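Local coordinates for nicotinate phosphoribosyltransferase (Saccharomyces cerevisiae, PDB 1VLP), which catalyses the first step of NAD biosynthesis from nicotinic acid, the ATP-dependent joining of nicotinate and phosphoribosyl diphosphate into nicotinate ribonucleotide, at residues A[302-308]-A[334-340]; A[316-320]-A[356-360]; A[184-190]-A[363-369]; A[26-31]-A[240-246]. All coordinates share one frame; numbering follows the deposited sequence.

Contact 1. Residues A[302-308]-A[334-340]; sequences YVGVRQD and KIICYSD
V305 sits between I335 and C337 in the parallel strand pairing that closes a beta-alpha-beta unit, strand 304-307, helix 312-326, strand 335-338. Its N donates to I335 O at 2.9 Å and its O accepts from C337 N in a nearly straight bond (169°). Q307 carries the pattern on, N to C337 O and O from S339 N. On the face of V305 and Q307, V305 CG2 runs alongside I336 CG1 at 3.9 Å. On the other, R306 holds CG anti to the backbone N (chi1 -171°) and bends at chi3, which lays NE against S339 OG, 3.0 Å away and in the guanidinium plane. R306 NH2 adds a salt bridge to D308 OD1 (3.3 Å), its hydrogen bond weak, fixing the rotation of the group from a second point. An alanine in place of R306 removes NE and NH2, and would probably leave S339 OG without that donor and D308 OD1 without its cationic mate. By similarity R306 binds nicotinate; it also touches T241. D308 OD2 is hydrogen-bonded to H244, by similarity a phosphorylation site, unmodified in this model. K334 NZ reaches Y302 O and S299 O. Past the strands two waters tie Q307 to D340: one gives a proton to Q307 OE1 at 2.7 Å and accepts from D340 N, while the other accepts from Q307 NE2 and donates to D340 OD2 at 2.8 Å.

Contact 2. Residues A[316-320]-A[356-360]; sequences TKKIS and ENGML
S320 and N357 bring their CA atoms to 6.1 Å where helix 312-326 passes the end of helix 344-356, which turns out through a Schellman motif with G358 at positive phi (66°) as the C-prime residue. The one hydrogen bond across is short: S320 OG donates to N357 O at 2.5 Å, tilted 19° from the carbonyl plane. Chi1 of 174° points that hydroxyl away from its own N and out to the turn. N357 lies obliquely over the helix, its CB 3.8 Å from T316 CG2 and its amide across K317 CG, while ND2 turns back to A353 O in its own helix. Selenomethionine M359 takes the other flank. Bent at chi2 and chi3, it sets SE 4.0 Å from S320 CA and crosses I319 at about a right angle, CE to I319 CG2 at 3.8 Å. The bond thus has aliphatic packing on two sides. T316 and I319 of the helix and M359 of the turn all also press on I336 of strand 335-338. Just beyond, L360 opens strand 360-365 with backbone bonds to K334 and I336, so the contact ties helix 312-326 to the turn between helix 344-356 and strand 360-365, beside strand 335-338.

Contact 3. Residues A[184-190]-A[363-369]; sequences IRFSEFG and FGIGTNF. With PO4 (phosphate ion), chain E.
F186 is turned toward F369 by a chi1 of 72°, which tucks CG between backbone N and carbonyl carbon; F363, with CG anti to its carbonyl carbon (chi1 -61°), leans instead on I184. F186 CE2 meets F369 CE2 at 3.7 Å, yet the rings are slid so far apart that they barely overlap, planes 29° from each other. I184 CG2 comes obliquely to F363, 3.4 Å from CD2, a tight fit. An alanine in place of F363 would probably open a gap beside I184 CG2 and take away one of the rings packed on Y338. Under these side chains strands 186-188 and 363-365 pair in parallel: S187 N donates to F363 O at 2.8 Å and S187 O accepts from I365 N at 2.9 Å, while F189 N meets I365 O from above the carbonyl plane. A water joins S187 OG to F363 O. Beyond the strands the chains close in, G190 CA to G366 CA 3.5 Å; a CB on G190 would strike G366 O. E188 OE2 takes G190 N at 2.9 Å and also Q200, with OE1 on T225. T367 N donates to PO4 O1 at 3.1 Å, and S341 N binds the same ion. T367 is inferred to bind the phosphoribosyl diphosphate, so the phosphate, probably from the crystallisation liquor, is consistent with a substrate phosphate pocket. F189 by similarity binds nicotinate. Around the pairing, helix 168-181 lies on F186 and I365, helix 197-213 on E188 and F369, and helix 344-356 on I184 and F363.

Contact 4. Residues A[26-31]-A[240-246]; sequences MYKITM and GTVAHEW
K28 and E245 make the charged link: K28 NZ donates to the syn lone pair of E245 OE2 at 2.6 Å, the two side chains crossing at about a right angle. Both ends are gripped further, K28 NZ by E144 and I141 O, E245 OE1 by Y46 OH. Nearer the loop, T30 OG1 is hydrogen-bonded to two waters, and each donates to T241 O, one of these bonds being weak. Apolar contact is shared by Y27 and M31. Y27 CD1 rests on A243 CB at 3.5 Å; chi1 of 82° puts its CG between backbone N and carbonyl carbon, with CB 3.2 Å from T241 O. Its OH goes to E144. In one of two conformers, selenomethionine M31 packs SE 3.5 Å from W246 CB and appears to make an oblique Met-aromatic contact, 4.9 Å from the centroid of the W246 five-membered ring. The backbones run close at G240, where a CB would collide with M26 CG. The contact joins the N-terminal domain of the NAPRTase family to its TIM-barrel-clan part. Y27 and T241, which bind nicotinate by similarity, come one from each side, consistent with a substrate site built at the seam.

In the fold
Contacts 1 and 3 are pieces of one parallel sheet, in which strands 335-338 and 360-365 are neighbours: Y338 O takes the N of G364, and the rings of Y338 and F363 meet. Contacts 3 and 4 are buried, 1 and 2 only partly. Contact 2 lies outermost, its centre about 24 Å from the centre of the chain, and packs on the same sheet; Y338 OH bonds T316 OG1 there. Contact 4, its centre about 7 Å from that point, trades strand hydrogen bonds for a salt bridge and waters between domains. It meets contact 1 at D308 and H244. Contacts 1, 3 and 4 gather residues that by similarity bind nicotinate; contact 2 holds none.

Contact 1. Residues A[302-308]-A[334-340]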
# COMPACT_ATOMS: atom_id res chain seq x y z
N TYR A 302 -15.64 0.16 12.49
CA TYR A 302 -14.24 -0.26 12.29
C TYR A 302 -13.86 -1.29 13.30
O TYR A 302 -14.20 -1.17 14.44
CB TYR A 302 -13.30 0.94 12.41
CG TYR A 302 -13.43 1.89 11.24
CD1 TYR A 302 -12.69 1.70 10.08
CD2 TYR A 302 -14.30 2.96 11.29
CE1 TYR A 302 -12.85 2.54 8.99
CE2 TYR A 302 -14.43 3.83 10.21
CZ TYR A 302 -13.70 3.61 9.07
OH TYR A 302 -13.82 4.44 7.98
N VAL A 303 -13.09 -2.27 12.88
CA VAL A 303 -12.73 -3.36 13.77
C VAL A 303 -11.41 -3.12 14.46
O VAL A 303 -10.98 -3.94 15.27
CB VAL A 303 -12.65 -4.71 13.02
CG1 VAL A 303 -14.07 -5.11 12.51
CG2 VAL A 303 -11.62 -4.66 11.93
N GLY A 304 -10.82 -1.98 14.15
CA GLY A 304 -9.57 -1.57 14.70
C GLY A 304 -8.94 -0.47 13.89
O GLY A 304 -9.61 0.24 13.11
N VAL A 305 -7.65 -0.31 14.12
CA VAL A 305 -6.87 0.77 13.58
C VAL A 305 -5.61 0.20 12.94
O VAL A 305 -5.13 -0.87 13.33
CB VAL A 305 -6.44 1.83 14.62
CG1 VAL A 305 -7.65 2.66 15.13
CG2 VAL A 305 -5.65 1.19 15.77
N ARG A 306 -5.12 0.89 11.91
CA ARG A 306 -3.82 0.53 11.26
C ARG A 306 -2.75 1.56 11.71
O ARG A 306 -2.96 2.79 11.59
CB ARG A 306 -3.93 0.45 9.71
CG ARG A 306 -2.65 -0.14 8.98
CD ARG A 306 -2.87 -0.12 7.41
NE ARG A 306 -1.72 0.52 6.76
CZ ARG A 306 -1.77 1.29 5.68
NH1 ARG A 306 -2.93 1.53 5.06
NH2 ARG A 306 -0.64 1.81 5.21
N GLN A 307 -1.64 1.04 12.26
CA GLN A 307 -0.50 1.84 12.71
C GLN A 307 0.54 1.90 11.54
O GLN A 307 0.99 0.87 11.06
CB GLN A 307 0.08 1.27 13.97
CG GLN A 307 1.24 2.07 14.60
CD GLN A 307 2.57 1.80 13.98
OE1 GLN A 307 2.97 0.63 13.77
NE2 GLN A 307 3.32 2.88 13.72
N ASP A 308 0.86 3.10 11.08
CA ASP A 308 1.66 3.29 9.90
C ASP A 308 2.80 4.30 10.08
O ASP A 308 3.60 4.46 9.14
CB ASP A 308 0.75 3.77 8.77
CG ASP A 308 1.35 3.54 7.38
OD1 ASP A 308 1.93 2.45 7.14
OD2 ASP A 308 1.19 4.46 6.55
N LYS A 334 -10.70 -4.86 20.05
CA LYS A 334 -10.23 -4.20 18.80
C LYS A 334 -8.76 -4.56 18.42
O LYS A 334 -7.95 -5.01 19.27
CB LYS A 334 -10.42 -2.68 18.94
CG LYS A 334 -11.90 -2.27 19.21
CD LYS A 334 -12.78 -2.50 18.01
CE LYS A 334 -14.20 -1.98 18.24
NZ LYS A 334 -15.07 -2.23 17.04
N ILE A 335 -8.45 -4.35 17.15
CA ILE A 335 -7.22 -4.74 16.49
C ILE A 335 -6.36 -3.50 16.26
O ILE A 335 -6.88 -2.46 15.87
CB ILE A 335 -7.52 -5.41 15.07
CG1 ILE A 335 -8.25 -6.72 15.30
CG2 ILE A 335 -6.23 -5.64 14.29
CD1 ILE A 335 -8.93 -7.29 14.04
N ILE A 336 -5.05 -3.62 16.49
CA ILE A 336 -4.06 -2.78 15.86
C ILE A 336 -3.29 -3.58 14.82
O ILE A 336 -2.77 -4.65 15.10
CB ILE A 336 -3.02 -2.14 16.85
CG1 ILE A 336 -3.72 -1.34 17.94
CG2 ILE A 336 -2.04 -1.28 16.09
CD1 ILE A 336 -2.81 -0.74 18.94
N CYS A 337 -3.29 -3.06 13.61
CA CYS A 337 -2.49 -3.64 12.53
C CYS A 337 -1.24 -2.76 12.31
O CYS A 337 -1.35 -1.60 11.96
CB CYS A 337 -3.31 -3.67 11.26
SG CYS A 337 -2.32 -4.35 9.91
N TYR A 338 -0.08 -3.32 12.61
CA TYR A 338 1.19 -2.67 12.48
C TYR A 338 1.72 -2.94 11.07
O TYR A 338 1.84 -4.10 10.65
CB TYR A 338 2.17 -3.26 13.48
CG TYR A 338 1.73 -3.12 14.93
CD1 TYR A 338 2.04 -2.01 15.68
CD2 TYR A 338 0.99 -4.12 15.54
CE1 TYR A 338 1.65 -1.92 16.99
CE2 TYR A 338 0.56 -4.02 16.86
CZ TYR A 338 0.90 -2.90 17.59
OH TYR A 338 0.47 -2.85 18.89
N SER A 339 2.00 -1.86 10.33
CA SER A 339 2.34 -2.03 8.91
C SER A 339 3.52 -1.22 8.40
O SER A 339 3.70 -1.12 7.18
CB SER A 339 1.08 -1.73 8.07
OG SER A 339 0.73 -0.35 8.16
N ASP A 340 4.29 -0.60 9.30
CA ASP A 340 5.34 0.35 8.89
C ASP A 340 6.70 -0.32 8.96
O ASP A 340 7.28 -0.39 10.04
CB ASP A 340 5.33 1.59 9.79
CG ASP A 340 6.38 2.64 9.39
OD1 ASP A 340 6.85 2.60 8.22
OD2 ASP A 340 6.72 3.48 10.25
O HOH W 1 4.57 -0.84 12.20
O HOH W 2 6.06 2.91 12.88

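Contact 2. Residues A[316-320]-A[356-360]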
# COMPACT_ATOMS: atom_id res chain seq x y z
N THR A 316 0.36 2.30 20.52
CA THR A 316 -0.44 1.23 21.12
C THR A 316 -1.06 1.68 22.44
O THR A 316 -2.24 1.44 22.72
CB THR A 316 0.47 -0.03 21.31
OG1 THR A 316 0.98 -0.47 20.02
CG2 THR A 316 -0.28 -1.23 22.01
N LYS A 317 -0.26 2.35 23.26
CA LYS A 317 -0.73 2.85 24.53
C LYS A 317 -1.86 3.85 24.33
O LYS A 317 -2.85 3.78 25.04
CB LYS A 317 0.43 3.45 25.32
CG LYS A 317 1.42 2.38 25.81
CD LYS A 317 2.35 2.87 26.93
CE LYS A 317 3.22 3.98 26.54
NZ LYS A 317 4.28 4.23 27.60
N LYS A 318 -1.67 4.74 23.36
CA LYS A 318 -2.61 5.84 23.11
C LYS A 318 -3.97 5.28 22.68
O LYS A 318 -5.05 5.72 23.16
CB LYS A 318 -2.05 6.79 22.04
CG LYS A 318 -2.99 7.93 21.65
CD LYS A 318 -2.36 8.87 20.60
CE LYS A 318 -1.68 10.04 21.26
NZ LYS A 318 -0.98 10.82 20.22
N ILE A 319 -3.93 4.35 21.73
CA ILE A 319 -5.13 3.69 21.20
C ILE A 319 -5.85 2.84 22.24
O ILE A 319 -7.09 2.86 22.33
CB ILE A 319 -4.77 2.81 19.95
CG1 ILE A 319 -4.41 3.71 18.78
CG2 ILE A 319 -5.89 1.90 19.57
CD1 ILE A 319 -5.50 4.71 18.37
N SER A 320 -5.09 2.10 23.04
CA SER A 320 -5.65 1.30 24.12
C SER A 320 -6.40 2.15 25.12
O SER A 320 -7.54 1.84 25.47
CB SER A 320 -4.54 0.49 24.84
OG SER A 320 -5.05 -0.18 25.97
N GLU A 356 0.13 -6.57 26.17
CA GLU A 356 0.31 -5.79 27.41
C GLU A 356 -0.77 -4.73 27.57
O GLU A 356 -1.26 -4.50 28.68
CB GLU A 356 1.69 -5.10 27.42
CG GLU A 356 2.00 -4.41 28.78
CD GLU A 356 3.41 -3.76 28.81
OE1 GLU A 356 4.40 -4.54 28.90
OE2 GLU A 356 3.50 -2.48 28.74
N ASN A 357 -1.16 -4.14 26.46
CA ASN A 357 -2.09 -3.03 26.43
C ASN A 357 -3.50 -3.42 25.98
O ASN A 357 -4.32 -2.55 25.61
CB ASN A 357 -1.50 -1.96 25.53
CG ASN A 357 -0.35 -1.28 26.17
OD1 ASN A 357 -0.52 -0.56 27.14
ND2 ASN A 357 0.87 -1.55 25.68
N GLY A 358 -3.82 -4.71 26.04
CA GLY A 358 -5.17 -5.19 25.77
C GLY A 358 -5.70 -5.03 24.37
O GLY A 358 -6.88 -4.75 24.19
N MSE A 359 -4.82 -5.19 23.39
CA MSE A 359 -5.17 -5.03 21.99
C MSE A 359 -4.85 -6.32 21.29
O MSE A 359 -3.85 -6.98 21.62
CB MSE A 359 -4.38 -3.89 21.33
CG MSE A 359 -4.62 -2.54 21.97
SE MSE A 359 -6.48 -1.86 21.75
CE MSE A 359 -6.56 -1.82 19.85
N LEU A 360 -5.70 -6.67 20.31
CA LEU A 360 -5.38 -7.70 19.34
C LEU A 360 -4.43 -7.06 18.32
O LEU A 360 -4.48 -5.83 18.10
CB LEU A 360 -6.62 -8.24 18.66
CG LEU A 360 -7.70 -8.80 19.58
CD1 LEU A 360 -8.99 -9.07 18.83
CD2 LEU A 360 -7.24 -10.05 20.23

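Contact 3. Residues A[184-190]-A[363-369]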
# COMPACT_ATOMS: atom_id res chain seq x y z
N ILE A 184 1.81 -15.12 15.53
CA ILE A 184 1.67 -13.84 14.88
C ILE A 184 0.70 -13.96 13.67
O ILE A 184 0.92 -14.79 12.82
CB ILE A 184 3.01 -13.28 14.39
CG1 ILE A 184 4.06 -13.17 15.53
CG2 ILE A 184 2.80 -11.97 13.71
CD1 ILE A 184 3.74 -12.32 16.65
N ARG A 185 -0.34 -13.12 13.65
CA ARG A 185 -1.29 -13.06 12.53
C ARG A 185 -0.77 -11.96 11.59
O ARG A 185 -0.67 -10.77 11.95
CB ARG A 185 -2.74 -12.75 13.01
CG ARG A 185 -3.32 -13.78 13.90
CD ARG A 185 -4.81 -13.54 14.06
NE ARG A 185 -5.59 -14.55 13.38
CZ ARG A 185 -6.81 -14.36 12.87
NH1 ARG A 185 -7.41 -13.16 12.93
NH2 ARG A 185 -7.42 -15.37 12.26
N PHE A 186 -0.39 -12.35 10.37
CA PHE A 186 0.23 -11.42 9.45
C PHE A 186 -0.24 -11.62 8.05
O PHE A 186 -0.75 -12.70 7.67
CB PHE A 186 1.79 -11.50 9.49
CG PHE A 186 2.36 -12.73 8.88
CD1 PHE A 186 2.44 -13.91 9.64
CD2 PHE A 186 2.76 -12.77 7.53
CE1 PHE A 186 2.94 -15.06 9.11
CE2 PHE A 186 3.29 -13.95 7.00
CZ PHE A 186 3.34 -15.08 7.77
N SER A 187 -0.08 -10.56 7.28
CA SER A 187 -0.26 -10.63 5.84
C SER A 187 0.99 -10.13 5.11
O SER A 187 1.75 -9.30 5.61
CB SER A 187 -1.50 -9.85 5.43
OG SER A 187 -1.27 -8.48 5.66
N GLU A 188 1.20 -10.67 3.92
CA GLU A 188 2.22 -10.23 2.99
C GLU A 188 1.76 -8.97 2.29
O GLU A 188 0.59 -8.86 1.89
CB GLU A 188 2.45 -11.36 1.95
CG GLU A 188 3.67 -11.14 1.07
CD GLU A 188 3.44 -10.19 -0.08
OE1 GLU A 188 2.29 -10.00 -0.57
OE2 GLU A 188 4.44 -9.61 -0.50
N PHE A 189 2.63 -7.99 2.20
CA PHE A 189 2.26 -6.63 1.77
C PHE A 189 3.31 -5.99 0.86
O PHE A 189 3.38 -4.72 0.75
CB PHE A 189 2.13 -5.82 3.07
CG PHE A 189 1.52 -4.44 2.94
CD1 PHE A 189 0.57 -4.10 1.95
CD2 PHE A 189 1.90 -3.46 3.88
CE1 PHE A 189 0.03 -2.80 1.89
CE2 PHE A 189 1.35 -2.16 3.83
CZ PHE A 189 0.42 -1.84 2.84
N GLY A 190 4.18 -6.81 0.25
CA GLY A 190 5.37 -6.30 -0.42
C GLY A 190 5.28 -6.04 -1.93
O GLY A 190 6.30 -5.89 -2.58
N PHE A 363 -0.36 -7.77 11.52
CA PHE A 363 0.84 -7.24 10.90
C PHE A 363 0.76 -7.30 9.39
O PHE A 363 0.29 -8.31 8.85
CB PHE A 363 2.08 -8.04 11.40
CG PHE A 363 2.27 -7.94 12.88
CD1 PHE A 363 2.93 -6.87 13.43
CD2 PHE A 363 1.62 -8.83 13.72
CE1 PHE A 363 3.01 -6.73 14.79
CE2 PHE A 363 1.72 -8.69 15.11
CZ PHE A 363 2.43 -7.63 15.62
N GLY A 364 1.17 -6.23 8.72
CA GLY A 364 1.42 -6.24 7.26
C GLY A 364 2.92 -6.15 7.07
O GLY A 364 3.54 -5.15 7.46
N ILE A 365 3.53 -7.17 6.46
CA ILE A 365 4.96 -7.23 6.30
C ILE A 365 5.28 -7.11 4.80
O ILE A 365 4.99 -8.04 4.08
CB ILE A 365 5.54 -8.50 6.91
CG1 ILE A 365 5.16 -8.60 8.43
CG2 ILE A 365 6.98 -8.54 6.65
CD1 ILE A 365 5.56 -9.88 9.17
N GLY A 366 5.88 -5.99 4.40
CA GLY A 366 6.03 -5.66 2.98
C GLY A 366 7.41 -5.91 2.44
O GLY A 366 7.78 -7.03 2.11
N THR A 367 8.16 -4.83 2.31
CA THR A 367 9.51 -4.88 1.70
C THR A 367 10.45 -5.92 2.29
O THR A 367 11.22 -6.52 1.57
CB THR A 367 10.17 -3.49 1.73
OG1 THR A 367 9.23 -2.57 1.15
CG2 THR A 367 11.44 -3.47 0.92
N ASN A 368 10.35 -6.20 3.59
CA ASN A 368 11.19 -7.22 4.15
C ASN A 368 10.94 -8.59 3.52
O ASN A 368 11.85 -9.41 3.48
CB ASN A 368 11.01 -7.28 5.66
CG ASN A 368 11.94 -8.26 6.29
OD1 ASN A 368 11.58 -9.39 6.55
ND2 ASN A 368 13.16 -7.83 6.54
N PHE A 369 9.70 -8.85 3.07
CA PHE A 369 9.42 -10.11 2.40
C PHE A 369 9.97 -10.14 0.95
O PHE A 369 10.64 -11.07 0.55
CB PHE A 369 7.92 -10.45 2.40
CG PHE A 369 7.51 -11.41 3.50
CD1 PHE A 369 8.20 -12.63 3.70
CD2 PHE A 369 6.44 -11.12 4.33
CE1 PHE A 369 7.80 -13.53 4.72
CE2 PHE A 369 6.04 -12.00 5.36
CZ PHE A 369 6.76 -13.20 5.56
P PO4 E . 7.04 -1.62 4.08
O1 PO4 E . 6.33 -2.51 3.10
O2 PO4 E . 8.34 -2.17 4.60
O3 PO4 E . 7.42 -0.28 3.43
O4 PO4 E . 6.14 -1.23 5.24
O HOH W 3 -2.65 -7.74 7.97

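Contact 4. Residues A[26-31]-A[240-246]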
# COMPACT_ATOMS: atom_id res chain seq x y z
N MSE A 26 -4.88 -4.91 -2.75
CA MSE A 26 -6.34 -4.82 -2.65
C MSE A 26 -6.83 -3.44 -2.33
O MSE A 26 -7.89 -3.04 -2.86
CB MSE A 26 -6.91 -5.77 -1.61
CG MSE A 26 -8.40 -5.53 -1.32
SE MSE A 26 -9.01 -7.05 -0.29
CE MSE A 26 -10.67 -6.13 0.55
N TYR A 27 -6.07 -2.68 -1.52
CA TYR A 27 -6.53 -1.31 -1.19
C TYR A 27 -6.69 -0.44 -2.43
O TYR A 27 -7.54 0.46 -2.44
CB TYR A 27 -5.66 -0.62 -0.14
CG TYR A 27 -4.38 0.03 -0.67
CD1 TYR A 27 -4.40 1.32 -1.20
CD2 TYR A 27 -3.20 -0.65 -0.66
CE1 TYR A 27 -3.22 1.91 -1.69
CE2 TYR A 27 -2.00 -0.06 -1.15
CZ TYR A 27 -2.03 1.21 -1.66
OH TYR A 27 -0.86 1.74 -2.12
N LYS A 28 -5.97 -0.75 -3.51
CA LYS A 28 -6.17 0.04 -4.74
C LYS A 28 -7.54 -0.15 -5.37
O LYS A 28 -8.16 0.80 -5.83
CB LYS A 28 -5.02 -0.18 -5.75
CG LYS A 28 -3.67 0.30 -5.25
CD LYS A 28 -3.25 1.73 -5.67
CE LYS A 28 -4.02 2.91 -5.11
NZ LYS A 28 -3.30 4.18 -5.51
N ILE A 29 -8.06 -1.38 -5.36
CA ILE A 29 -9.38 -1.66 -5.85
C ILE A 29 -10.48 -1.11 -4.98
O ILE A 29 -11.46 -0.59 -5.49
CB ILE A 29 -9.51 -3.21 -6.11
CG1 ILE A 29 -8.51 -3.64 -7.21
CG2 ILE A 29 -10.93 -3.64 -6.50
CD1 ILE A 29 -8.71 -2.95 -8.58
N THR A 30 -10.34 -1.21 -3.67
CA THR A 30 -11.37 -0.61 -2.79
C THR A 30 -11.36 0.92 -2.91
O THR A 30 -12.44 1.52 -3.04
CB THR A 30 -11.25 -1.09 -1.34
OG1 THR A 30 -9.93 -0.87 -0.85
CG2 THR A 30 -11.59 -2.57 -1.25
N MSE A 31 -10.19 1.56 -2.96
CA MSE A 31 -10.13 2.97 -3.27
C MSE A 31 -10.75 3.33 -4.60
O MSE A 31 -11.49 4.28 -4.71
CB MSE A 31 -8.66 3.43 -3.34
CG MSE A 31 -7.97 3.67 -2.04
SE MSE A 31 -8.76 5.28 -1.22
CE MSE A 31 -8.31 6.54 -2.44
N GLY A 240 -6.82 -5.83 2.61
CA GLY A 240 -6.72 -4.37 2.36
C GLY A 240 -7.33 -3.53 3.46
O GLY A 240 -8.16 -4.01 4.27
N THR A 241 -6.89 -2.28 3.54
CA THR A 241 -7.40 -1.27 4.49
C THR A 241 -7.69 0.00 3.64
O THR A 241 -7.35 0.04 2.48
CB THR A 241 -6.29 -1.01 5.61
OG1 THR A 241 -6.33 -2.03 6.60
CG2 THR A 241 -6.38 0.34 6.32
N VAL A 242 -8.32 1.03 4.20
CA VAL A 242 -8.25 2.34 3.57
C VAL A 242 -6.76 2.82 3.49
O VAL A 242 -5.91 2.43 4.31
CB VAL A 242 -9.11 3.33 4.33
CG1 VAL A 242 -8.41 3.76 5.65
CG2 VAL A 242 -9.47 4.51 3.43
N ALA A 243 -6.44 3.68 2.50
CA ALA A 243 -5.09 4.23 2.37
C ALA A 243 -5.13 5.72 2.72
O ALA A 243 -6.20 6.30 2.76
CB ALA A 243 -4.58 4.07 0.93
N HIS A 244 -3.97 6.32 2.96
CA HIS A 244 -3.90 7.77 3.26
C HIS A 244 -4.54 8.61 2.20
O HIS A 244 -5.13 9.64 2.53
CB HIS A 244 -2.47 8.27 3.49
CG HIS A 244 -1.78 7.65 4.66
ND1 HIS A 244 -2.13 7.91 5.96
CD2 HIS A 244 -0.77 6.74 4.71
CE1 HIS A 244 -1.35 7.20 6.77
NE2 HIS A 244 -0.51 6.49 6.02
N GLU A 245 -4.44 8.16 0.94
CA GLU A 245 -4.88 9.00 -0.18
C GLU A 245 -6.38 9.31 -0.11
O GLU A 245 -6.82 10.37 -0.53
CB GLU A 245 -4.42 8.42 -1.51
CG GLU A 245 -5.05 7.23 -1.99
CD GLU A 245 -4.60 6.86 -3.46
OE1 GLU A 245 -4.83 7.70 -4.36
OE2 GLU A 245 -4.15 5.74 -3.67
N TRP A 246 -7.15 8.44 0.56
CA TRP A 246 -8.56 8.68 0.79
C TRP A 246 -8.82 9.92 1.58
O TRP A 246 -9.45 10.84 1.07
CB TRP A 246 -9.24 7.45 1.42
CG TRP A 246 -10.70 7.60 1.57
CD1 TRP A 246 -11.40 7.58 2.74
CD2 TRP A 246 -11.68 7.77 0.53
NE1 TRP A 246 -12.72 7.74 2.50
CE2 TRP A 246 -12.94 7.86 1.17
CE3 TRP A 246 -11.63 7.86 -0.88
CZ2 TRP A 246 -14.14 8.04 0.45
CZ3 TRP A 246 -12.81 8.04 -1.58
CH2 TRP A 246 -14.03 8.13 -0.93
O HOH W 4 -9.10 -2.25 1.30
O HOH W 5 -8.63 1.14 0.61